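Local coordinates for TfuA domain-containing protein (PDB 6XP8) that takes part in peptide backbone thioamidation, probably together with a YcaO enzyme, in the archaeon Methanosarcina acetivorans, at residues Val72-Ala83 and Gly90-Tyr101; Ser10-Leu20 and Arg200-Lys211. One frame throughout, in Å; residues are numbered along the deposited sequence.

Contact 1: Val72-Ala83 and Gly90-Tyr101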
loop_
_atom_site.group_PDB
_atom_site.type_symbol
_atom_site.label_atom_id
_atom_site.label_comp_id
_atom_site.label_asym_id
_atom_site.label_seq_id
_atom_site.Cartn_x
_atom_site.Cartn_y
_atom_site.Cartn_z
ATOM N N VAL A 72 11.869 -12.836 -3.302
ATOM C CA VAL A 72 11.378 -11.499 -2.946
ATOM C C VAL A 72 9.940 -11.355 -3.439
ATOM O O VAL A 72 9.669 -11.493 -4.636
ATOM C CB VAL A 72 12.283 -10.355 -3.489
ATOM C CG1 VAL A 72 11.797 -8.991 -2.993
ATOM C CG2 VAL A 72 13.739 -10.556 -3.067
ATOM N N VAL A 73 9.038 -11.079 -2.496
ATOM C CA VAL A 73 7.615 -10.868 -2.761
ATOM C C VAL A 73 7.311 -9.410 -2.461
ATOM O O VAL A 73 7.782 -8.874 -1.461
ATOM C CB VAL A 73 6.716 -11.772 -1.874
ATOM C CG1 VAL A 73 5.230 -11.588 -2.200
ATOM C CG2 VAL A 73 7.102 -13.229 -2.029
ATOM N N GLY A 74 6.542 -8.776 -3.345
ATOM C CA GLY A 74 6.064 -7.417 -3.119
ATOM C C GLY A 74 4.590 -7.240 -3.400
ATOM O O GLY A 74 4.037 -7.890 -4.285
ATOM N N GLY A 75 3.960 -6.356 -2.630
ATOM C CA GLY A 75 2.592 -5.921 -2.880
ATOM C C GLY A 75 2.179 -4.760 -1.996
ATOM O O GLY A 75 2.953 -4.306 -1.132
ATOM N N ALA A 76 0.948 -4.295 -2.224
ATOM C CA ALA A 76 0.257 -3.241 -1.443
ATOM C C ALA A 76 0.759 -1.807 -1.654
ATOM O O ALA A 76 -0.024 -0.914 -1.997
ATOM C CB ALA A 76 0.189 -3.585 0.048
ATOM N N SER A 77 2.057 -1.597 -1.448
ATOM C CA SER A 77 2.617 -0.253 -1.394
ATOM C C SER A 77 3.931 -0.187 -2.175
ATOM O O SER A 77 3.918 -0.401 -3.389
ATOM C CB SER A 77 2.783 0.169 0.068
ATOM O OG SER A 77 2.866 1.579 0.189
ATOM N N MET A 78 5.051 0.102 -1.502
ATOM C CA MET A 78 6.367 0.059 -2.161
ATOM C C MET A 78 6.628 -1.302 -2.818
ATOM O O MET A 78 7.224 -1.372 -3.898
ATOM C CB MET A 78 7.510 0.458 -1.208
ATOM C CG MET A 78 8.914 0.365 -1.813
ATOM S SD MET A 78 9.160 1.358 -3.308
ATOM C CE MET A 78 9.873 2.854 -2.633
ATOM N N GLY A 79 6.157 -2.376 -2.185
ATOM C CA GLY A 79 6.304 -3.717 -2.754
ATOM C C GLY A 79 5.565 -3.892 -4.070
ATOM O O GLY A 79 6.038 -4.593 -4.967
ATOM N N ALA A 80 4.400 -3.260 -4.185
ATOM C CA ALA A 80 3.610 -3.302 -5.424
ATOM C C ALA A 80 4.306 -2.557 -6.563
ATOM O O ALA A 80 4.377 -3.063 -7.684
ATOM C CB ALA A 80 2.221 -2.736 -5.186
ATOM N N LEU A 81 4.825 -1.368 -6.255
ATOM C CA LEU A 81 5.554 -0.550 -7.215
ATOM C C LEU A 81 6.813 -1.266 -7.712
ATOM O O LEU A 81 7.014 -1.400 -8.921
ATOM C CB LEU A 81 5.893 0.824 -6.611
ATOM C CG LEU A 81 6.592 1.856 -7.511
ATOM C CD1 LEU A 81 5.724 2.243 -8.699
ATOM C CD2 LEU A 81 6.962 3.084 -6.691
ATOM N N ARG A 82 7.642 -1.739 -6.782
ATOM C CA ARG A 82 8.872 -2.451 -7.146
ATOM C C ARG A 82 8.617 -3.768 -7.884
ATOM O O ARG A 82 9.337 -4.090 -8.838
ATOM C CB ARG A 82 9.770 -2.678 -5.924
ATOM C CG ARG A 82 10.429 -1.417 -5.384
ATOM C CD ARG A 82 11.575 -0.915 -6.250
ATOM N NE ARG A 82 12.130 0.299 -5.659
ATOM C CZ ARG A 82 11.796 1.542 -5.996
ATOM N NH1 ARG A 82 10.917 1.782 -6.967
ATOM N NH2 ARG A 82 12.354 2.560 -5.355
ATOM N N ALA A 83 7.588 -4.511 -7.474
ATOM C CA ALA A 83 7.257 -5.760 -8.164
ATOM C C ALA A 83 6.835 -5.501 -9.614
ATOM O O ALA A 83 7.189 -6.273 -10.506
ATOM C CB ALA A 83 6.207 -6.555 -7.414
ATOM N N GLY A 90 12.390 -11.715 -11.520
ATOM C CA GLY A 90 12.171 -12.732 -10.491
ATOM C C GLY A 90 11.412 -12.299 -9.249
ATOM O O GLY A 90 11.053 -13.143 -8.429
ATOM N N MET A 91 11.177 -10.995 -9.093
ATOM C CA MET A 91 10.339 -10.512 -7.989
ATOM C C MET A 91 8.884 -10.922 -8.215
ATOM O O MET A 91 8.347 -10.762 -9.308
ATOM C CB MET A 91 10.461 -9.001 -7.795
ATOM C CG MET A 91 9.821 -8.490 -6.509
ATOM S SD MET A 91 10.281 -6.781 -6.189
ATOM C CE MET A 91 9.166 -6.348 -4.852
ATOM N N VAL A 92 8.268 -11.458 -7.167
ATOM C CA VAL A 92 6.883 -11.908 -7.208
ATOM C C VAL A 92 6.009 -10.745 -6.758
ATOM O O VAL A 92 6.201 -10.216 -5.666
ATOM C CB VAL A 92 6.654 -13.119 -6.263
ATOM C CG1 VAL A 92 5.199 -13.577 -6.298
ATOM C CG2 VAL A 92 7.590 -14.277 -6.608
ATOM N N GLY A 93 5.067 -10.346 -7.611
ATOM C CA GLY A 93 4.043 -9.369 -7.238
ATOM C C GLY A 93 2.729 -10.043 -6.897
ATOM O O GLY A 93 2.338 -11.010 -7.560
ATOM N N VAL A 94 2.053 -9.543 -5.862
ATOM C CA VAL A 94 0.726 -10.056 -5.474
ATOM C C VAL A 94 -0.203 -8.905 -5.100
ATOM O O VAL A 94 0.250 -7.873 -4.597
ATOM C CB VAL A 94 0.760 -11.107 -4.318
ATOM C CG1 VAL A 94 1.530 -12.360 -4.710
ATOM C CG2 VAL A 94 1.330 -10.526 -3.035
ATOM N N GLY A 95 -1.494 -9.095 -5.356
ATOM C CA GLY A 95 -2.517 -8.135 -4.964
ATOM C C GLY A 95 -2.927 -7.184 -6.070
ATOM O O GLY A 95 -2.278 -7.112 -7.117
ATOM N N LYS A 96 -3.996 -6.434 -5.812
ATOM C CA LYS A 96 -4.607 -5.545 -6.811
ATOM C C LYS A 96 -3.737 -4.339 -7.182
ATOM O O LYS A 96 -3.675 -3.954 -8.359
ATOM C CB LYS A 96 -6.001 -5.082 -6.351
ATOM C CG LYS A 96 -7.007 -6.206 -6.091
ATOM C CD LYS A 96 -7.544 -6.865 -7.356
ATOM C CE LYS A 96 -8.755 -7.738 -7.052
ATOM N NZ LYS A 96 -9.107 -8.662 -8.172
ATOM N N VAL A 97 -3.062 -3.752 -6.191
ATOM C CA VAL A 97 -2.207 -2.580 -6.429
ATOM C C VAL A 97 -1.082 -2.955 -7.403
ATOM O O VAL A 97 -0.818 -2.219 -8.356
ATOM C CB VAL A 97 -1.673 -1.944 -5.114
ATOM C CG1 VAL A 97 -0.814 -0.723 -5.408
ATOM C CG2 VAL A 97 -2.824 -1.528 -4.207
ATOM N N TYR A 98 -0.460 -4.114 -7.180
ATOM C CA TYR A 98 0.535 -4.653 -8.105
ATOM C C TYR A 98 -0.037 -4.822 -9.520
ATOM O O TYR A 98 0.584 -4.387 -10.493
ATOM C CB TYR A 98 1.094 -5.991 -7.605
ATOM C CG TYR A 98 1.813 -6.777 -8.688
ATOM C CD1 TYR A 98 3.024 -6.325 -9.226
ATOM C CD2 TYR A 98 1.261 -7.964 -9.187
ATOM C CE1 TYR A 98 3.674 -7.039 -10.231
ATOM C CE2 TYR A 98 1.908 -8.690 -10.180
ATOM C CZ TYR A 98 3.105 -8.225 -10.697
ATOM O OH TYR A 98 3.736 -8.955 -11.681
ATOM N N GLU A 99 -1.200 -5.470 -9.616
ATOM C CA GLU A 99 -1.889 -5.681 -10.895
ATOM C C GLU A 99 -2.135 -4.373 -11.651
ATOM O O GLU A 99 -1.864 -4.293 -12.854
ATOM C CB GLU A 99 -3.199 -6.443 -10.687
ATOM C CG GLU A 99 -3.006 -7.913 -10.326
ATOM C CD GLU A 99 -4.246 -8.575 -9.738
ATOM O OE1 GLU A 99 -5.345 -7.969 -9.733
ATOM O OE2 GLU A 99 -4.116 -9.728 -9.275
ATOM N N TRP A 100 -2.623 -3.355 -10.941
ATOM C CA TRP A 100 -2.872 -2.039 -11.544
ATOM C C TRP A 100 -1.605 -1.358 -12.062
ATOM O O TRP A 100 -1.625 -0.776 -13.144
ATOM C CB TRP A 100 -3.621 -1.115 -10.581
ATOM C CG TRP A 100 -5.023 -1.541 -10.244
ATOM C CD1 TRP A 100 -5.928 -2.147 -11.075
ATOM C CD2 TRP A 100 -5.693 -1.354 -8.994
ATOM N NE1 TRP A 100 -7.111 -2.364 -10.414
ATOM C CE2 TRP A 100 -6.997 -1.889 -9.135
ATOM C CE3 TRP A 100 -5.315 -0.799 -7.760
ATOM C CZ2 TRP A 100 -7.931 -1.884 -8.085
ATOM C CZ3 TRP A 100 -6.243 -0.793 -6.713
ATOM C CH2 TRP A 100 -7.534 -1.336 -6.887
ATOM N N TYR A 101 -0.511 -1.437 -11.297
ATOM C CA TYR A 101 0.789 -0.917 -11.749
ATOM C C TYR A 101 1.292 -1.678 -12.979
ATOM O O TYR A 101 1.717 -1.063 -13.961
ATOM C CB TYR A 101 1.846 -0.993 -10.638
ATOM C CG TYR A 101 1.877 0.156 -9.647
ATOM C CD1 TYR A 101 2.005 1.491 -10.075
ATOM C CD2 TYR A 101 1.832 -0.095 -8.268
ATOM C CE1 TYR A 101 2.038 2.537 -9.159
ATOM C CE2 TYR A 101 1.876 0.946 -7.344
ATOM C CZ TYR A 101 1.985 2.255 -7.794
ATOM O OH TYR A 101 2.030 3.279 -6.880
HETATM O O HOH W 1 11.551 -14.322 -5.941
HETATM O O HOH W 2 -0.520 -5.285 -4.528
#
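Strands 71-74 and 92-93 pair in parallel through three backbone bonds, Val-92 N to Val-72 O, Gly-74 N to Val-92 O (2.8 Å) and Val-94 N to Gly-74 O, while the helices that follow them, 78-83 and 96-101, run 8.3 Å apart at -34°. Met-91 buries more surface across the contact than any other residue. Its CG lies anti to the backbone N (chi1 -169°) and the chain stays extended beyond it, which drives CE under the helix to 3.6 Å from Gly-79 O and against Ala-83 N. CE also sits 3.7 Å from Gly-74 CA, where a side chain on Gly-74 would collide with it. The two strands and helix 78-86 form a right-handed beta-alpha-beta unit at one edge of the parallel sheet, and the small Ala-80 and Ala-83 face the second segment, consistent with the close approach of the two helices. The Ala-83 CB packs 3.6 Å from Gly-93 CA, which itself covers one face of the Tyr-98 ring; the edge of that ring meets Ala-80 O in plane, and its hydroxyl bonds to Asp-87. Ala-80 CB nests 3.6 Å from Val-97 CG1. Further along, Leu-81 CD1 lies over a face of Tyr-101 in a CH-pi contact, 3.9 Å from the ring centroid. A water joins Ala-76 N, Val-94 O and Tyr-98 N, bridging the two turns where strand gives way to helix.

Contact 2: Ser10-Leu20 and Arg200-Lys211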
loop_
_atom_site.group_PDB
_atom_site.type_symbol
_atom_site.label_atom_id
_atom_site.label_comp_id
_atom_site.label_asym_id
_atom_site.label_seq_id
_atom_site.Cartn_x
_atom_site.Cartn_y
_atom_site.Cartn_z
ATOM N N SER A 10 0.620 -0.419 5.944
ATOM C CA SER A 10 -0.537 -1.056 5.291
ATOM C C SER A 10 -1.215 -2.073 6.211
ATOM O O SER A 10 -2.428 -2.304 6.125
ATOM C CB SER A 10 -0.100 -1.722 3.987
ATOM O OG SER A 10 0.429 -0.756 3.095
ATOM N N ILE A 11 -0.404 -2.679 7.072
ATOM C CA ILE A 11 -0.860 -3.525 8.171
ATOM C C ILE A 11 0.157 -3.350 9.301
ATOM O O ILE A 11 1.364 -3.254 9.054
ATOM C CB ILE A 11 -1.046 -5.013 7.742
ATOM C CG1 ILE A 11 -1.779 -5.810 8.837
ATOM C CG2 ILE A 11 0.280 -5.660 7.333
ATOM C CD1 ILE A 11 -2.406 -7.112 8.373
ATOM N N SER A 12 -0.334 -3.290 10.533
ATOM C CA SER A 12 0.541 -3.165 11.693
ATOM C C SER A 12 1.301 -4.464 11.943
ATOM O O SER A 12 0.871 -5.543 11.505
ATOM C CB SER A 12 -0.262 -2.759 12.932
ATOM O OG SER A 12 -1.129 -3.802 13.340
ATOM N N HIS A 13 2.437 -4.355 12.631
ATOM C CA HIS A 13 3.213 -5.525 13.052
ATOM C C HIS A 13 2.346 -6.433 13.927
ATOM O O HIS A 13 2.384 -7.646 13.782
ATOM C CB HIS A 13 4.474 -5.099 13.807
ATOM C CG HIS A 13 5.535 -4.492 12.937
ATOM N ND1 HIS A 13 6.845 -4.371 13.348
ATOM C CD2 HIS A 13 5.486 -3.983 11.682
ATOM C CE1 HIS A 13 7.556 -3.806 12.390
ATOM N NE2 HIS A 13 6.757 -3.563 11.366
ATOM N N GLU A 14 1.540 -5.814 14.792
ATOM C CA GLU A 14 0.630 -6.521 15.699
ATOM C C GLU A 14 -0.367 -7.407 14.943
ATOM O O GLU A 14 -0.572 -8.568 15.306
ATOM C CB GLU A 14 -0.123 -5.521 16.596
ATOM C CG GLU A 14 0.757 -4.653 17.495
ATOM C CD GLU A 14 1.157 -3.324 16.860
ATOM O OE1 GLU A 14 1.980 -3.315 15.916
ATOM O OE2 GLU A 14 0.655 -2.271 17.321
ATOM N N ASP A 15 -0.973 -6.854 13.895
ATOM C CA ASP A 15 -1.969 -7.572 13.100
ATOM C C ASP A 15 -1.340 -8.574 12.136
ATOM O O ASP A 15 -1.922 -9.625 11.867
ATOM C CB ASP A 15 -2.883 -6.593 12.365
ATOM C CG ASP A 15 -3.825 -5.854 13.306
ATOM O OD1 ASP A 15 -3.961 -6.266 14.476
ATOM O OD2 ASP A 15 -4.430 -4.862 12.866
ATOM N N ALA A 16 -0.150 -8.253 11.631
ATOM C CA ALA A 16 0.572 -9.163 10.745
ATOM C C ALA A 16 1.084 -10.411 11.473
ATOM O O ALA A 16 1.043 -11.508 10.910
ATOM C CB ALA A 16 1.714 -8.437 10.053
ATOM N N LYS A 17 1.543 -10.225 12.717
ATOM C CA LYS A 17 2.187 -11.267 13.544
ATOM C C LYS A 17 1.330 -12.490 13.805
ATOM O O LYS A 17 1.850 -13.604 13.938
ATOM C CB LYS A 17 2.614 -10.691 14.892
ATOM C CG LYS A 17 4.072 -10.304 14.957
ATOM C CD LYS A 17 4.359 -9.412 16.153
ATOM C CE LYS A 17 5.801 -9.564 16.620
ATOM N NZ LYS A 17 6.821 -9.220 15.588
ATOM N N LYS A 18 0.024 -12.264 13.893
ATOM C CA LYS A 18 -0.946 -13.317 14.158
ATOM C C LYS A 18 -1.163 -14.169 12.911
ATOM O O LYS A 18 -1.350 -15.382 13.020
ATOM C CB LYS A 18 -2.263 -12.710 14.643
ATOM C CG LYS A 18 -2.150 -11.924 15.945
ATOM C CD LYS A 18 -3.305 -10.945 16.082
ATOM C CE LYS A 18 -3.270 -10.203 17.407
ATOM N NZ LYS A 18 -4.540 -9.456 17.625
ATOM N N ILE A 19 -1.116 -13.517 11.744
ATOM C CA ILE A 19 -1.296 -14.155 10.428
ATOM C C ILE A 19 -0.063 -14.985 10.040
ATOM O O ILE A 19 -0.196 -16.119 9.579
ATOM C CB ILE A 19 -1.645 -13.106 9.336
ATOM C CG1 ILE A 19 -2.998 -12.447 9.650
ATOM C CG2 ILE A 19 -1.668 -13.726 7.935
ATOM C CD1 ILE A 19 -3.199 -11.082 9.030
ATOM N N LEU A 20 1.125 -14.419 10.243
ATOM C CA LEU A 20 2.375 -15.121 9.969
ATOM C C LEU A 20 3.445 -14.746 10.982
ATOM O O LEU A 20 3.765 -13.567 11.132
ATOM C CB LEU A 20 2.860 -14.812 8.541
ATOM C CG LEU A 20 4.216 -15.361 8.071
ATOM C CD1 LEU A 20 4.167 -16.869 7.854
ATOM C CD2 LEU A 20 4.663 -14.648 6.805
ATOM N N ARG A 200 -4.476 -2.918 2.917
ATOM C CA ARG A 200 -4.496 -3.952 3.958
ATOM C C ARG A 200 -4.754 -5.340 3.373
ATOM O O ARG A 200 -4.108 -6.313 3.764
ATOM C CB ARG A 200 -5.556 -3.630 5.013
ATOM C CG ARG A 200 -5.579 -4.598 6.180
ATOM C CD ARG A 200 -6.714 -4.288 7.146
ATOM N NE ARG A 200 -6.607 -5.119 8.346
ATOM C CZ ARG A 200 -5.853 -4.824 9.403
ATOM N NH1 ARG A 200 -5.136 -3.703 9.434
ATOM N NH2 ARG A 200 -5.819 -5.655 10.439
ATOM N N GLN A 201 -5.694 -5.427 2.432
ATOM C CA GLN A 201 -6.045 -6.714 1.828
ATOM C C GLN A 201 -4.891 -7.249 1.000
ATOM O O GLN A 201 -4.594 -8.440 1.052
ATOM C CB GLN A 201 -7.337 -6.625 1.011
ATOM C CG GLN A 201 -8.559 -6.426 1.909
ATOM C CD GLN A 201 -9.853 -6.247 1.145
ATOM O OE1 GLN A 201 -9.912 -5.500 0.160
ATOM N NE2 GLN A 201 -10.909 -6.917 1.604
ATOM N N ASP A 202 -4.224 -6.354 0.273
ATOM C CA ASP A 202 -3.038 -6.740 -0.482
ATOM C C ASP A 202 -1.895 -7.149 0.432
ATOM O O ASP A 202 -1.174 -8.101 0.113
ATOM C CB ASP A 202 -2.581 -5.608 -1.391
ATOM C CG ASP A 202 -3.350 -5.538 -2.686
ATOM O OD1 ASP A 202 -4.384 -6.235 -2.859
ATOM O OD2 ASP A 202 -2.899 -4.760 -3.544
ATOM N N ALA A 203 -1.725 -6.423 1.542
ATOM C CA ALA A 203 -0.703 -6.743 2.555
ATOM C C ALA A 203 -0.873 -8.162 3.099
ATOM O O ALA A 203 0.098 -8.909 3.208
ATOM C CB ALA A 203 -0.717 -5.726 3.691
ATOM N N VAL A 204 -2.112 -8.528 3.422
ATOM C CA VAL A 204 -2.441 -9.891 3.852
ATOM C C VAL A 204 -2.066 -10.931 2.783
ATOM O O VAL A 204 -1.493 -11.972 3.107
ATOM C CB VAL A 204 -3.906 -9.995 4.336
ATOM C CG1 VAL A 204 -4.312 -11.440 4.602
ATOM C CG2 VAL A 204 -4.068 -9.184 5.613
ATOM N N LEU A 205 -2.345 -10.619 1.515
ATOM C CA LEU A 205 -1.928 -11.477 0.403
ATOM C C LEU A 205 -0.411 -11.677 0.322
ATOM O O LEU A 205 0.037 -12.782 0.018
ATOM C CB LEU A 205 -2.494 -10.982 -0.936
ATOM C CG LEU A 205 -3.994 -11.132 -1.217
ATOM C CD1 LEU A 205 -4.314 -10.522 -2.573
ATOM C CD2 LEU A 205 -4.454 -12.581 -1.148
ATOM N N VAL A 206 0.364 -10.630 0.621
ATOM C CA VAL A 206 1.835 -10.741 0.676
ATOM C C VAL A 206 2.244 -11.728 1.773
ATOM O O VAL A 206 3.061 -12.623 1.535
ATOM C CB VAL A 206 2.537 -9.372 0.863
ATOM C CG1 VAL A 206 4.043 -9.544 0.997
ATOM C CG2 VAL A 206 2.221 -8.446 -0.301
ATOM N N LEU A 207 1.646 -11.570 2.954
ATOM C CA LEU A 207 1.909 -12.447 4.103
ATOM C C LEU A 207 1.630 -13.906 3.769
ATOM O O LEU A 207 2.435 -14.782 4.087
ATOM C CB LEU A 207 1.091 -12.006 5.321
ATOM C CG LEU A 207 1.365 -10.612 5.900
ATOM C CD1 LEU A 207 0.460 -10.392 7.095
ATOM C CD2 LEU A 207 2.834 -10.392 6.277
ATOM N N GLU A 208 0.513 -14.149 3.086
ATOM C CA GLU A 208 0.093 -15.504 2.717
ATOM C C GLU A 208 1.002 -16.113 1.648
ATOM O O GLU A 208 1.279 -17.312 1.692
ATOM C CB GLU A 208 -1.392 -15.528 2.327
ATOM C CG GLU A 208 -2.288 -15.233 3.533
ATOM C CD GLU A 208 -3.770 -15.069 3.230
ATOM O OE1 GLU A 208 -4.150 -14.627 2.123
ATOM O OE2 GLU A 208 -4.572 -15.364 4.146
ATOM N N THR A 209 1.480 -15.278 0.719
ATOM C CA THR A 209 2.453 -15.694 -0.312
ATOM C C THR A 209 3.809 -16.044 0.312
ATOM O O THR A 209 4.400 -17.084 -0.020
ATOM C CB THR A 209 2.603 -14.625 -1.426
ATOM O OG1 THR A 209 1.333 -14.424 -2.049
ATOM C CG2 THR A 209 3.595 -15.066 -2.500
ATOM N N VAL A 210 4.283 -15.183 1.216
ATOM C CA VAL A 210 5.528 -15.428 1.958
ATOM C C VAL A 210 5.413 -16.734 2.761
ATOM O O VAL A 210 6.327 -17.563 2.730
ATOM C CB VAL A 210 5.921 -14.221 2.852
ATOM C CG1 VAL A 210 7.088 -14.567 3.763
ATOM C CG2 VAL A 210 6.283 -13.015 1.992
ATOM N N LYS A 211 4.275 -16.919 3.436
ATOM C CA LYS A 211 3.963 -18.157 4.158
ATOM C C LYS A 211 4.183 -19.396 3.282
ATOM O O LYS A 211 4.859 -20.339 3.702
ATOM C CB LYS A 211 2.523 -18.121 4.687
ATOM C CG LYS A 211 2.163 -19.244 5.653
ATOM C CD LYS A 211 0.692 -19.201 6.048
ATOM C CE LYS A 211 0.399 -18.098 7.053
ATOM N NZ LYS A 211 -1.053 -17.991 7.386
HETATM O O HOH W 3 -3.119 -2.958 11.195
#
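Asp-15 OD2 is gripped by Arg-200 NH2 in a salt bridge of 2.9 Å and by a water that also takes hydrogens from Ser-12 N and Arg-200 NH1. The bond is nearly straight (170°), with OD2 close to the guanidinium plane, but the donor comes from above the carboxylate plane; the two planes stand 80° apart. An extended chain, with CG anti to the backbone N (chi1 -176°), carries the guanidinium across to the start of helix 13-19, where Ser-12 OG caps Asp-15 N; Ile-11 CG1 lies over one guanidinium face. A methionine in place of Arg-200 would probably leave the Asp-15 carboxylate without its charged mate and the bridging water less firmly held. Farther along the two helices, Ile-11 CD1 and Ile-19 CD1 both meet Val-204 CG2, and Leu-207 CD1 presses on Ala-16 CB at 3.8 Å. At the far end Lys-211, bent at its third torsion, brings NZ to Ile-19 O at 3.0 Å, and its CB and CG run alongside Leu-20 CD1. Leu-20 CD2 reaches Val-210 CG1. Helices 13-19 and 198-215 lie side by side on one face of the parallel sheet: Ala-16 and Leu-207 both touch Tyr-24 of strand 23-25, Leu-207 and Val-210 reach Ile-5, and Val-210 also reaches Ala-3 and Val-73.

The centres of contacts 1 and 2 are 14 Å apart, and helix 198-215 ties them together. Along the chain both segments of contact 1 fall in the 179 residues that separate the two segments of contact 2, which brings residues near the N-terminus against the last helix. That helix packs on strands 3-6 and 71-74, and from it Asp-202 turns toward contact 1: its OD2 and OD1 probably accept hydrogen bonds from Val-97 N and Lys-96 N, at the start of helix 96-102. Thr-209 packs against Val-94 nearby. The last helix therefore packs against helix 13-19 on one side and reaches the edge beta-alpha-beta unit on the other, bringing parts from near both ends of the chain together on the sheet.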